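Local coordinates for putative methyl-accepting chemotaxis signal transduction protein (Campylobacter jejuni, PDB 6W3X) that probably serves as a chemoreceptor, binding valine in its ligand-sensing domain and probably relaying the signal to the chemotaxis machinery, at residues Ile76-Val81 and Val159-Glu164. Sequence-based numbering, arbitrary orientation.
Sequences INALNV and VDIPSE. With VAL (valine), chain C.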
loop_
_atom_site.group_PDB
_atom_site.type_symbol
_atom_site.label_atom_id
_atom_site.label_comp_id
_atom_site.label_asym_id
_atom_site.label_seq_id
_atom_site.Cartn_x
_atom_site.Cartn_y
_atom_site.Cartn_z
ATOM N N ILE A 76 -3.557 -5.584 14.931
ATOM C CA ILE A 76 -3.841 -5.234 13.528
ATOM C C ILE A 76 -3.745 -6.471 12.592
ATOM O O ILE A 76 -3.996 -6.354 11.389
ATOM C CB ILE A 76 -2.975 -4.031 13.046
ATOM C CG1 ILE A 76 -3.679 -3.213 11.941
ATOM C CG2 ILE A 76 -1.559 -4.484 12.628
ATOM C CD1 ILE A 76 -2.965 -1.894 11.597
ATOM N N ASN A 77 -3.412 -7.646 13.144
ATOM C CA ASN A 77 -3.158 -8.846 12.336
ATOM C C ASN A 77 -2.103 -8.547 11.261
ATOM O O ASN A 77 -2.247 -8.944 10.111
ATOM C CB ASN A 77 -4.432 -9.423 11.744
ATOM C CG ASN A 77 -4.227 -10.805 11.195
ATOM O OD1 ASN A 77 -3.380 -11.548 11.668
ATOM N ND2 ASN A 77 -4.973 -11.136 10.149
ATOM N N ALA A 78 -0.995 -7.942 11.675
ATOM C CA ALA A 78 0.149 -7.784 10.777
ATOM C C ALA A 78 0.873 -9.127 10.603
ATOM O O ALA A 78 0.725 -10.061 11.416
ATOM C CB ALA A 78 1.099 -6.714 11.282
ATOM N N LEU A 79 1.660 -9.224 9.540
ATOM C CA LEU A 79 2.422 -10.436 9.296
ATOM C C LEU A 79 3.698 -10.517 10.138
ATOM O O LEU A 79 4.013 -11.538 10.715
ATOM C CB LEU A 79 2.720 -10.528 7.816
ATOM C CG LEU A 79 3.239 -11.884 7.371
ATOM C CD1 LEU A 79 2.135 -12.927 7.527
ATOM C CD2 LEU A 79 3.791 -11.809 5.940
ATOM N N ASN A 80 4.385 -9.380 10.238
ATOM C CA ASN A 80 5.633 -9.274 11.008
ATOM C C ASN A 80 5.670 -7.884 11.598
ATOM O O ASN A 80 5.297 -6.915 10.891
ATOM C CB ASN A 80 6.916 -9.476 10.166
ATOM C CG ASN A 80 7.001 -10.814 9.508
ATOM O OD1 ASN A 80 7.102 -11.857 10.178
ATOM N ND2 ASN A 80 7.006 -10.791 8.175
ATOM N N VAL A 81 6.205 -7.755 12.819
ATOM C CA VAL A 81 6.496 -6.444 13.400
ATOM C C VAL A 81 7.867 -6.622 14.070
ATOM O O VAL A 81 8.093 -7.601 14.791
ATOM C CB VAL A 81 5.422 -6.026 14.402
ATOM C CG1 VAL A 81 5.790 -4.713 15.083
ATOM C CG2 VAL A 81 4.053 -5.900 13.751
ATOM N N VAL A 159 6.985 -2.808 9.982
ATOM C CA VAL A 159 5.654 -3.416 10.046
ATOM C C VAL A 159 5.289 -3.956 8.674
ATOM O O VAL A 159 5.261 -3.180 7.716
ATOM C CB VAL A 159 4.612 -2.381 10.497
ATOM C CG1 VAL A 159 3.188 -2.960 10.420
ATOM C CG2 VAL A 159 4.904 -1.837 11.858
ATOM N N ASP A 160 5.053 -5.275 8.565
ATOM C CA ASP A 160 4.727 -5.898 7.273
ATOM C C ASP A 160 3.237 -6.222 7.229
ATOM O O ASP A 160 2.739 -6.977 8.085
ATOM C CB ASP A 160 5.486 -7.225 7.089
ATOM C CG ASP A 160 6.988 -7.078 6.931
ATOM O OD1 ASP A 160 7.480 -5.939 6.764
ATOM O OD2 ASP A 160 7.627 -8.144 6.997
ATOM N N ILE A 161 2.563 -5.624 6.272
ATOM C CA ILE A 161 1.158 -5.890 6.053
ATOM C C ILE A 161 1.033 -6.628 4.687
ATOM O O ILE A 161 1.594 -6.180 3.700
ATOM C CB ILE A 161 0.341 -4.559 5.970
ATOM C CG1 ILE A 161 0.605 -3.685 7.185
ATOM C CG2 ILE A 161 -1.134 -4.830 5.738
ATOM C CD1 ILE A 161 0.165 -4.267 8.494
ATOM N N PRO A 162 0.290 -7.753 4.636
ATOM C CA PRO A 162 0.132 -8.427 3.342
ATOM C C PRO A 162 -0.395 -7.496 2.262
ATOM O O PRO A 162 -1.387 -6.818 2.505
ATOM C CB PRO A 162 -0.841 -9.548 3.664
ATOM C CG PRO A 162 -0.671 -9.821 5.122
ATOM C CD PRO A 162 -0.411 -8.459 5.708
ATOM N N SER A 163 0.258 -7.452 1.104
ATOM C CA SER A 163 -0.261 -6.671 -0.010
ATOM C C SER A 163 -1.657 -7.110 -0.433
ATOM O O SER A 163 -2.438 -6.267 -0.883
ATOM C CB SER A 163 0.713 -6.578 -1.169
ATOM O OG SER A 163 1.052 -7.876 -1.515
ATOM N N GLU A 164 -1.978 -8.379 -0.226
ATOM C CA GLU A 164 -3.299 -8.872 -0.552
ATOM C C GLU A 164 -4.364 -8.130 0.264
ATOM O O GLU A 164 -5.509 -8.029 -0.228
ATOM C CB GLU A 164 -3.378 -10.392 -0.287
ATOM C CG GLU A 164 -4.690 -11.069 -0.618
ATOM C CD GLU A 164 -4.693 -12.545 -0.307
ATOM O OE1 GLU A 164 -3.638 -13.048 0.097
ATOM O OE2 GLU A 164 -5.708 -13.218 -0.595
HETATM N N VAL C . 10.052 -8.418 5.622
HETATM C CA VAL C . 11.442 -8.222 6.106
HETATM C C VAL C . 12.377 -8.482 4.932
HETATM O O VAL C . 12.006 -9.306 4.095
HETATM C CB VAL C . 11.813 -9.179 7.268
HETATM C CG1 VAL C . 13.108 -8.732 7.922
HETATM C CG2 VAL C . 10.755 -9.220 8.360
HETATM O OXT VAL C . 13.464 -7.898 4.881
#
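Asn80 and Asp160 form an antiparallel hydrogen-bonded pair in the central sheet of a Cache-type (PDC) sensor domain, where strand 80-84 runs beside strand 152-162. Asp160 N reaches Asn80 O at 2.9 Å with a nearly straight N-H...O angle of 177°, but the second bond, to Asp160 O, comes from Leu79 N instead of Asn80 N, which is buried without a partner. Followed outward, the Asp160 side chain starts with CB 3.8 Å from Asn80 O, on the same face as the side chain of Asn80. With CG anti to the carbonyl carbon, the carboxylate reaches the bound valine, whose N lies 3.6 Å from CG. OD1 accepts hydrogen bonds from Thr142 OG1 and Tyr82 OH, while OD2 takes the valine N at 2.8 Å and Asn80 ND2 at 3.0 Å. Four donors on two oxygens should hold the carboxylate's rotation at the amino end of the pocket. On the opposite face, covered by helix 4-48, whose Phe32 touches Ile161, Ala78 CB packs 3.8 Å from Ile161 CD1. The Asn80 amide stands 85° from the carboxylate plane; its ND2 also bonds Asp133 OD2, whose OD1 binds the valine, and meets Asp160 OD2 on the anti side, 16° out of the carboxylate plane.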